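Local coordinates for protein heroin esterase (Rhodococcus sp., PDB 1LZL) that probably hydrolyses acetyl esters, heroin among them, as a serine esterase of the alpha/beta hydrolase fold, at residues N28-Y33 with L120-T125; G168-A173 with G248-Y253; E53-G58 with D62-I67; P9-A14 with P286-G291. All coordinates share one frame; numbering follows the deposited sequence.

Interaction 1. Residues N28-Y33 with L120-T125; sequences NARATY and LAPETT
Arg30 NH2 lies among several oxygens: it donates to Glu123 OE1 over 3.0 Å, it is also bonded to the carbonyl oxygen of Ala91, and Ala121 O sits 3.0 Å from this same NH2. Its neighbour NH1 gives the shortest bond of the contact, 2.9 Å to Glu123 OE2, so the guanidinium meets the carboxylate end-on, one nitrogen to each oxygen. This is a bidentate salt bridge, and both of its bonds are nearly straight, the one from NH2 with an N-H...O angle of 171°. The two flat groups are tilted 25° from each other. OE1 receives NH2 through its syn lone pair, whereas NH1 reaches OE2 on the syn side but lifted out of the carboxylate plane.

The side chains come from opposite directions. Arg30 is drawn out straight from CG to NE, which carries its charged end clear of the helix. Glu123 instead folds at its second torsion (chi2 85°) and turns its carboxylate back to meet it. Carbon packs obliquely beside the guanidinium: Leu120 CB is 4.0 Å from Arg30 NH2, and Pro122 CD, on a ring that follows a cis peptide bond, is 3.9 Å from the same nitrogen. Two bonds to the carboxylate and one to Ala91 restrict rotation of the guanidinium.

Arg30 projects from helix 26-41 across the surface to the loop between strand 112-116 and helix 128-142. That loop pairs through Ala121 with the backbone of Phe90, and Ile92 touches Arg30, so helix 26-41 is joined to two loops of the hydrolase core.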
# COMPACT_ATOMS: atom_id res chain seq x y z
N ASN A 28 -12.07 -10.45 15.35
CA ASN A 28 -12.24 -11.59 14.45
C ASN A 28 -11.70 -11.30 13.06
O ASN A 28 -11.12 -12.18 12.42
CB ASN A 28 -13.72 -11.98 14.39
CG ASN A 28 -13.81 -13.29 13.62
OD1 ASN A 28 -13.42 -14.36 14.11
ND2 ASN A 28 -14.32 -13.13 12.40
N ALA A 29 -11.87 -10.06 12.59
CA ALA A 29 -11.28 -9.62 11.33
C ALA A 29 -9.77 -9.83 11.32
O ALA A 29 -9.20 -10.32 10.35
CB ALA A 29 -11.59 -8.16 11.06
N ARG A 30 -9.16 -9.40 12.42
CA ARG A 30 -7.71 -9.57 12.58
C ARG A 30 -7.39 -11.06 12.52
O ARG A 30 -6.36 -11.47 11.97
CB ARG A 30 -7.26 -8.91 13.88
CG ARG A 30 -7.08 -7.39 13.74
CD ARG A 30 -6.85 -6.65 15.06
NE ARG A 30 -6.66 -5.23 14.79
CZ ARG A 30 -6.47 -4.30 15.70
NH1 ARG A 30 -6.47 -4.60 17.00
NH2 ARG A 30 -6.30 -3.05 15.29
N ALA A 31 -8.21 -11.93 13.08
CA ALA A 31 -7.84 -13.36 13.16
C ALA A 31 -8.03 -14.03 11.82
O ALA A 31 -7.14 -14.71 11.29
CB ALA A 31 -8.66 -13.99 14.25
N THR A 32 -9.19 -13.84 11.18
CA THR A 32 -9.31 -14.49 9.86
C THR A 32 -8.30 -13.88 8.89
O THR A 32 -7.75 -14.56 8.01
CB THR A 32 -10.75 -14.53 9.34
OG1 THR A 32 -10.93 -13.79 8.10
CG2 THR A 32 -11.74 -13.90 10.31
N TYR A 33 -7.95 -12.58 8.98
CA TYR A 33 -6.95 -12.11 8.00
C TYR A 33 -5.59 -12.71 8.23
O TYR A 33 -4.85 -13.17 7.36
CB TYR A 33 -6.81 -10.58 8.03
CG TYR A 33 -5.92 -9.99 6.95
CD1 TYR A 33 -6.33 -10.06 5.61
CD2 TYR A 33 -4.72 -9.38 7.28
CE1 TYR A 33 -5.52 -9.52 4.62
CE2 TYR A 33 -3.92 -8.84 6.30
CZ TYR A 33 -4.33 -8.92 4.99
OH TYR A 33 -3.53 -8.39 4.00
N LEU A 120 -1.13 0.13 14.10
CA LEU A 120 -2.49 -0.00 13.59
C LEU A 120 -3.48 0.85 14.38
O LEU A 120 -3.38 1.03 15.62
CB LEU A 120 -3.01 -1.45 13.67
CG LEU A 120 -2.21 -2.48 12.88
CD1 LEU A 120 -2.87 -3.84 13.15
CD2 LEU A 120 -2.18 -2.16 11.41
N ALA A 121 -4.48 1.33 13.64
CA ALA A 121 -5.68 1.91 14.25
C ALA A 121 -6.66 0.82 14.64
O ALA A 121 -6.58 -0.28 14.14
CB ALA A 121 -6.31 2.87 13.24
N PRO A 122 -7.62 1.08 15.52
CA PRO A 122 -7.85 2.36 16.19
C PRO A 122 -6.92 2.62 17.38
O PRO A 122 -7.00 3.75 17.92
CB PRO A 122 -9.31 2.22 16.67
CG PRO A 122 -9.39 0.76 16.99
CD PRO A 122 -8.61 0.04 15.90
N GLU A 123 -6.12 1.63 17.78
CA GLU A 123 -5.28 1.86 18.97
C GLU A 123 -4.34 3.06 18.74
O GLU A 123 -4.11 3.85 19.68
CB GLU A 123 -4.50 0.59 19.29
CG GLU A 123 -5.35 -0.58 19.77
CD GLU A 123 -5.95 -1.41 18.66
OE1 GLU A 123 -5.77 -1.11 17.45
OE2 GLU A 123 -6.62 -2.43 18.98
N THR A 124 -3.84 3.25 17.52
CA THR A 124 -3.07 4.44 17.17
C THR A 124 -3.76 5.12 16.00
O THR A 124 -3.79 4.58 14.89
CB THR A 124 -1.65 4.09 16.75
OG1 THR A 124 -0.99 3.39 17.80
CG2 THR A 124 -0.83 5.35 16.48
N THR A 125 -4.39 6.26 16.23
CA THR A 125 -5.10 6.93 15.15
C THR A 125 -4.16 7.86 14.39
O THR A 125 -3.06 8.16 14.84
CB THR A 125 -6.30 7.74 15.67
OG1 THR A 125 -5.82 8.57 16.74
CG2 THR A 125 -7.35 6.78 16.22

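Interaction 2. Residues G168-A173 with G248-Y253; sequences GTVLKA and GLPPTY
Helix 161-176 passes the loop that leads into strand 252-257 with Leu171 and Leu249 nearest, their CA atoms 7.2 Å apart, and no hydrogen bond crosses between the two segments. Side-chain carbon does all the joining. Val170 and Pro250 reach toward each other: CG1 of the valine presses on the ring at Pro250 CD at 3.3 Å, closer than carbons usually come, and lies 3.6 Å from Pro250 CG. This methyl is the valine branch set anti to the backbone N (chi1 167°). It also meets Leu249 CD2 at 3.9 Å.

The next residue, Leu171, starts away from the loop, yet its end comes back to it. Its CD2 is 3.9 Å from Leu249 CD1, the two leucines crossing at a slant. Leu249 thus spreads its two methyls against neighbouring helix residues, while the proline ring fills in beside it. Beyond the contact, Thr252 OG1 donates to Pro250 O over 2.7 Å and is also bonded to Gln184 NE2, tying loop to strand.

Leu273 and Tyr269 of helix 263-275 add to the cluster, against Leu249 and Leu171 respectively. A helix following what is probably the nucleophile elbow, packed through aliphatic residues on the approach to a later parallel strand, belongs to the layered core of the alpha/beta hydrolase fold.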
# COMPACT_ATOMS: atom_id res chain seq x y z
N GLY A 168 0.28 9.43 1.29
CA GLY A 168 0.41 10.46 2.29
C GLY A 168 1.85 10.72 2.69
O GLY A 168 2.25 11.90 2.90
N THR A 169 2.62 9.64 2.80
CA THR A 169 4.05 9.75 3.07
C THR A 169 4.77 10.48 1.94
O THR A 169 5.68 11.30 2.21
CB THR A 169 4.65 8.34 3.25
OG1 THR A 169 4.01 7.78 4.42
CG2 THR A 169 6.14 8.43 3.52
N VAL A 170 4.40 10.23 0.70
CA VAL A 170 5.03 10.90 -0.45
C VAL A 170 4.64 12.37 -0.50
O VAL A 170 5.53 13.20 -0.76
CB VAL A 170 4.69 10.15 -1.74
CG1 VAL A 170 5.05 10.98 -2.99
CG2 VAL A 170 5.40 8.79 -1.76
N LEU A 171 3.41 12.74 -0.18
CA LEU A 171 3.01 14.13 -0.03
C LEU A 171 3.86 14.79 1.07
O LEU A 171 4.39 15.89 0.85
CB LEU A 171 1.53 14.31 0.29
CG LEU A 171 0.65 14.14 -0.95
CD1 LEU A 171 -0.77 13.79 -0.52
CD2 LEU A 171 0.71 15.42 -1.79
N LYS A 172 3.98 14.13 2.22
CA LYS A 172 4.72 14.68 3.35
C LYS A 172 6.18 14.85 2.98
O LYS A 172 6.80 15.90 3.31
CB LYS A 172 4.55 13.74 4.57
CG LYS A 172 5.24 14.35 5.80
CD LYS A 172 4.69 13.68 7.06
CE LYS A 172 3.34 14.34 7.40
NZ LYS A 172 3.44 15.34 8.52
N ALA A 173 6.78 13.92 2.27
CA ALA A 173 8.19 13.98 1.85
C ALA A 173 8.43 15.17 0.94
O ALA A 173 9.40 15.93 1.13
CB ALA A 173 8.64 12.66 1.22
N GLY A 248 4.92 18.23 -8.70
CA GLY A 248 6.22 17.91 -8.11
C GLY A 248 6.23 16.60 -7.34
O GLY A 248 7.22 16.33 -6.66
N LEU A 249 5.20 15.77 -7.42
CA LEU A 249 5.23 14.42 -6.87
C LEU A 249 6.01 13.50 -7.80
O LEU A 249 6.25 13.77 -8.98
CB LEU A 249 3.80 13.91 -6.61
CG LEU A 249 3.11 14.71 -5.50
CD1 LEU A 249 1.63 14.37 -5.44
CD2 LEU A 249 3.74 14.46 -4.12
N PRO A 250 6.50 12.34 -7.32
CA PRO A 250 7.33 11.47 -8.12
C PRO A 250 6.56 10.73 -9.23
O PRO A 250 5.36 10.57 -9.09
CB PRO A 250 7.82 10.41 -7.10
CG PRO A 250 7.39 10.84 -5.77
CD PRO A 250 6.23 11.78 -5.96
N PRO A 251 7.26 10.26 -10.27
CA PRO A 251 6.63 9.35 -11.27
C PRO A 251 5.93 8.24 -10.49
O PRO A 251 6.43 7.76 -9.45
CB PRO A 251 7.79 8.81 -12.11
CG PRO A 251 8.90 9.81 -11.92
CD PRO A 251 8.68 10.45 -10.57
N THR A 252 4.73 7.89 -10.94
CA THR A 252 3.85 7.03 -10.15
C THR A 252 3.27 5.90 -10.97
O THR A 252 2.96 6.10 -12.14
CB THR A 252 2.70 7.91 -9.64
OG1 THR A 252 3.26 8.89 -8.75
CG2 THR A 252 1.62 7.14 -8.85
N TYR A 253 3.07 4.75 -10.35
CA TYR A 253 2.32 3.64 -10.91
C TYR A 253 1.08 3.53 -10.02
O TYR A 253 1.25 3.51 -8.78
CB TYR A 253 3.11 2.33 -10.88
CG TYR A 253 2.29 1.14 -11.36
CD1 TYR A 253 1.52 0.37 -10.50
CD2 TYR A 253 2.27 0.82 -12.72
CE1 TYR A 253 0.77 -0.70 -10.95
CE2 TYR A 253 1.54 -0.27 -13.22
CZ TYR A 253 0.79 -1.00 -12.31
OH TYR A 253 0.03 -2.09 -12.70

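Interaction 3. Residues E53-G58 with D62-I67; sequences ELSAPG and DPEVKI
Lys66 stands on the strand beside that of Glu53 and Ser55, paired with Ser55, and its carbons are in contact with their neighbours from the first. CB is 3.9 Å from Leu54 O and close to Glu53 CG. The chain then bends at chi2 (-62°), which lays it over the partner strand; CG is near Glu53 OE2, and CD comes within 3.5 Å of this oxygen, with CE almost as near. At the tip NZ donates to Ser55 OG over 3.2 Å, a bond that is less sure because the serine has a second conformer. Its charge is near two carboxylates without a close bond to either: Glu53 OE2 is 4.2 Å from NZ, beyond a salt bridge, and Glu64 OE2 forms only a long one.

Underneath runs an antiparallel ladder. Leu54 with Ile67 and Ala56 with Val65 are hydrogen-bonded pairs, and Ser55 with Lys66 is the non-hydrogen-bonded pair between them. The shortest rung, Val65 N to Ala56 O, is 2.8 Å with an N-H...O angle of 174°. The side chains of Leu54, Ala56, Val65 and Ile67 share the other face, where Ala56 CB touches Ile67 CD1 at 4.0 Å. Towards the turn a water takes over, accepting from Gly58 N and donating to Asp62 O. Gly58 CA lies close to Pro63 O.

The hairpin of strands 49-56 and 65-72 forms one edge of the sheet, strand 49-56 being outermost. Its apolar face packs on Tyr139 of helix 128-142, with Val65 and Ile67 against strand 112-116, and Asp62 forms a salt bridge with Arg119.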
# COMPACT_ATOMS: atom_id res chain seq x y z
N GLU A 53 16.01 -7.21 10.78
CA GLU A 53 15.16 -6.16 11.30
C GLU A 53 15.93 -4.88 11.58
O GLU A 53 16.97 -4.92 12.22
CB GLU A 53 14.52 -6.66 12.59
CG GLU A 53 13.48 -5.71 13.19
CD GLU A 53 12.84 -6.45 14.37
OE1 GLU A 53 12.14 -7.45 14.08
OE2 GLU A 53 13.07 -6.07 15.54
N LEU A 54 15.39 -3.78 11.07
CA LEU A 54 15.93 -2.46 11.38
C LEU A 54 14.97 -1.80 12.36
O LEU A 54 13.78 -2.12 12.44
CB LEU A 54 16.03 -1.54 10.14
CG LEU A 54 16.76 -2.13 8.94
CD1 LEU A 54 16.82 -1.20 7.72
CD2 LEU A 54 18.16 -2.53 9.38
N SER A 55 15.50 -0.81 13.09
CA SER A 55 14.73 -0.02 14.02
C SER A 55 14.85 1.46 13.72
O SER A 55 15.88 2.05 14.00
CB SER A 55 15.32 -0.38 15.38
OG SER A 55 14.59 0.17 16.43
N ALA A 56 13.82 2.08 13.17
CA ALA A 56 13.78 3.51 12.85
C ALA A 56 13.22 4.28 14.04
O ALA A 56 12.15 4.01 14.60
CB ALA A 56 12.91 3.73 11.62
N PRO A 57 13.88 5.33 14.52
CA PRO A 57 13.27 6.16 15.58
C PRO A 57 11.93 6.75 15.13
O PRO A 57 11.78 7.24 14.01
CB PRO A 57 14.34 7.24 15.79
CG PRO A 57 15.63 6.61 15.33
CD PRO A 57 15.26 5.74 14.16
N GLY A 58 10.89 6.66 15.98
CA GLY A 58 9.61 7.26 15.64
C GLY A 58 9.66 8.80 15.68
O GLY A 58 10.63 9.37 16.22
N ASP A 62 7.35 9.08 19.77
CA ASP A 62 6.75 7.80 19.43
C ASP A 62 7.75 6.67 19.53
O ASP A 62 8.95 6.87 19.40
CB ASP A 62 6.20 7.87 17.99
CG ASP A 62 4.99 8.77 17.84
OD1 ASP A 62 4.45 9.25 18.86
OD2 ASP A 62 4.57 8.95 16.68
N PRO A 63 7.25 5.45 19.75
CA PRO A 63 8.13 4.28 19.80
C PRO A 63 8.89 4.03 18.49
O PRO A 63 8.53 4.51 17.41
CB PRO A 63 7.18 3.11 20.06
CG PRO A 63 5.89 3.70 20.40
CD PRO A 63 5.85 5.11 19.95
N GLU A 64 9.94 3.22 18.54
CA GLU A 64 10.70 2.79 17.39
C GLU A 64 9.76 2.08 16.40
O GLU A 64 8.81 1.45 16.83
CB GLU A 64 11.84 1.83 17.77
CG GLU A 64 12.67 2.35 18.94
CD GLU A 64 12.63 1.35 20.08
OE1 GLU A 64 11.67 1.40 20.89
OE2 GLU A 64 13.54 0.51 20.16
N VAL A 65 10.04 2.24 15.13
CA VAL A 65 9.30 1.60 14.05
C VAL A 65 10.16 0.49 13.50
O VAL A 65 11.23 0.76 12.92
CB VAL A 65 8.92 2.64 12.99
CG1 VAL A 65 8.16 2.01 11.83
CG2 VAL A 65 8.08 3.74 13.65
N LYS A 66 9.68 -0.75 13.65
CA LYS A 66 10.51 -1.81 13.05
C LYS A 66 10.28 -1.91 11.53
O LYS A 66 9.22 -1.62 11.03
CB LYS A 66 10.23 -3.18 13.64
CG LYS A 66 10.35 -3.16 15.17
CD LYS A 66 11.76 -2.80 15.64
CE LYS A 66 11.90 -2.98 17.15
NZ LYS A 66 13.19 -2.39 17.65
N ILE A 67 11.34 -2.31 10.84
CA ILE A 67 11.38 -2.48 9.41
C ILE A 67 11.90 -3.88 9.09
O ILE A 67 12.98 -4.27 9.56
CB ILE A 67 12.30 -1.43 8.75
CG1 ILE A 67 11.77 -0.02 9.03
CG2 ILE A 67 12.48 -1.71 7.27
CD1 ILE A 67 12.80 1.04 8.62
O HOH W 1 11.81 6.28 18.83

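Interaction 4. Residues P9-A14 with P286-G291; sequences PELAAA and PGTFHG
Leu11 makes every close contact here, and each is apolar or a carbon resting on a backbone atom. Among the carbon contacts, Leu11 CD1 lies 3.8 Å from Thr288 CA and 4.0 Å from Thr288 CG2. The methyl of this threonine points away from its own carbonyl carbon, with OG1 (chi1 52°) turned to other partners: Phe285 O and the backbone N of Glu258. Nearer the backbone, CB of the same leucine meets CE2 of Phe289 at 4.2 Å, an oblique approach to the ring. The leucine thus touches the loop at both ends, through its CB and its outer methyl.

Against a polar atom there is one approach, Leu11 CD1 to Gly287 O at 3.5 Å. The backbone N of Gly287 is held by Glu258 OE1. No hydrogen bond joins the two segments, although Gly287 does pair through its backbone with Asp8, just before the helix.

His290 follows in this loop and, hydrogen-bonded through ND1 to Asp260, is consistent with the histidine of a Ser-His-Asp triad with Ser160. The leucine itself remains clear of the imidazole. Chemically, helix 9-14 meets the histidine loop by burying carbon, while polar bonds to Glu258 and Asp260 fix the loop from within.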
# COMPACT_ATOMS: atom_id res chain seq x y z
N PRO A 9 -13.46 -15.54 -15.07
CA PRO A 9 -13.80 -16.89 -14.58
C PRO A 9 -12.80 -17.55 -13.65
O PRO A 9 -13.16 -18.32 -12.74
CB PRO A 9 -13.90 -17.69 -15.90
CG PRO A 9 -14.44 -16.64 -16.82
CD PRO A 9 -13.62 -15.41 -16.53
N GLU A 10 -11.53 -17.21 -13.88
CA GLU A 10 -10.42 -17.73 -13.11
C GLU A 10 -10.51 -17.25 -11.66
O GLU A 10 -10.13 -17.92 -10.68
CB GLU A 10 -9.11 -17.30 -13.77
CG GLU A 10 -8.58 -18.24 -14.83
CD GLU A 10 -7.11 -18.05 -15.13
OE1 GLU A 10 -6.68 -16.91 -15.41
OE2 GLU A 10 -6.35 -19.04 -15.09
N LEU A 11 -11.04 -16.06 -11.48
CA LEU A 11 -11.15 -15.48 -10.14
C LEU A 11 -12.43 -15.97 -9.48
O LEU A 11 -12.41 -16.37 -8.31
CB LEU A 11 -11.17 -13.95 -10.25
CG LEU A 11 -9.80 -13.37 -10.63
CD1 LEU A 11 -9.92 -11.85 -10.70
CD2 LEU A 11 -8.76 -13.85 -9.66
N ALA A 12 -13.49 -15.91 -10.26
CA ALA A 12 -14.84 -16.35 -9.94
C ALA A 12 -14.84 -17.58 -9.06
O ALA A 12 -15.55 -17.69 -8.07
CB ALA A 12 -15.64 -16.68 -11.21
N ALA A 13 -14.01 -18.52 -9.48
CA ALA A 13 -13.70 -19.75 -8.79
C ALA A 13 -13.33 -19.55 -7.33
O ALA A 13 -13.92 -20.07 -6.37
CB ALA A 13 -12.55 -20.41 -9.57
N ALA A 14 -12.30 -18.75 -7.08
CA ALA A 14 -11.74 -18.49 -5.77
C ALA A 14 -12.73 -17.79 -4.85
O ALA A 14 -12.50 -17.60 -3.65
CB ALA A 14 -10.46 -17.68 -5.97
N PRO A 286 -9.44 -5.53 -15.75
CA PRO A 286 -10.82 -5.96 -15.96
C PRO A 286 -11.15 -7.24 -15.18
O PRO A 286 -10.30 -8.12 -15.02
CB PRO A 286 -10.80 -6.24 -17.47
CG PRO A 286 -9.44 -6.80 -17.72
CD PRO A 286 -8.52 -5.96 -16.83
N GLY A 287 -12.39 -7.30 -14.72
CA GLY A 287 -12.88 -8.60 -14.20
C GLY A 287 -12.32 -8.97 -12.85
O GLY A 287 -12.38 -10.10 -12.37
N THR A 288 -11.73 -8.02 -12.14
CA THR A 288 -11.02 -8.21 -10.89
C THR A 288 -11.78 -7.63 -9.70
O THR A 288 -12.80 -6.95 -9.88
CB THR A 288 -9.65 -7.53 -10.98
OG1 THR A 288 -9.88 -6.18 -11.40
CG2 THR A 288 -8.77 -8.23 -12.00
N PHE A 289 -11.27 -7.88 -8.49
CA PHE A 289 -11.91 -7.29 -7.30
C PHE A 289 -10.78 -6.85 -6.35
O PHE A 289 -9.62 -7.16 -6.57
CB PHE A 289 -12.91 -8.25 -6.65
CG PHE A 289 -12.36 -9.60 -6.23
CD1 PHE A 289 -11.71 -9.74 -5.01
CD2 PHE A 289 -12.50 -10.73 -7.03
CE1 PHE A 289 -11.22 -10.97 -4.63
CE2 PHE A 289 -12.00 -11.97 -6.66
CZ PHE A 289 -11.35 -12.08 -5.46
N HIS A 290 -11.21 -6.14 -5.26
CA HIS A 290 -10.20 -5.75 -4.28
C HIS A 290 -9.44 -6.92 -3.68
O HIS A 290 -10.07 -7.71 -2.96
CB HIS A 290 -10.88 -4.96 -3.17
CG HIS A 290 -9.85 -4.37 -2.23
ND1 HIS A 290 -9.28 -3.15 -2.46
CD2 HIS A 290 -9.34 -4.81 -1.04
CE1 HIS A 290 -8.43 -2.85 -1.46
NE2 HIS A 290 -8.46 -3.85 -0.59
N GLY A 291 -8.13 -7.06 -3.88
CA GLY A 291 -7.42 -8.23 -3.34
C GLY A 291 -7.46 -9.45 -4.25
O GLY A 291 -6.93 -10.51 -3.82

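In the fold
The four contacts differ in chemistry as they do in place. Interactions 2 and 4 are buried and apolar, yet their centres lie about 30 Å apart on opposite sides of the chain's centre. Interaction 1 is a surface contact held by charge, and interaction 3, partly buried, combines a backbone ladder with a polar outer face and an apolar inner one. Helix 128-142 lies beneath interaction 3 and also borders helix 161-176 of interaction 2, and both these contacts reach the same sheet. Interactions 1 and 4 bring the successive helices 26-41 and 9-14 onto loops of the hydrolase core, one through a salt bridge, the other through a leucine.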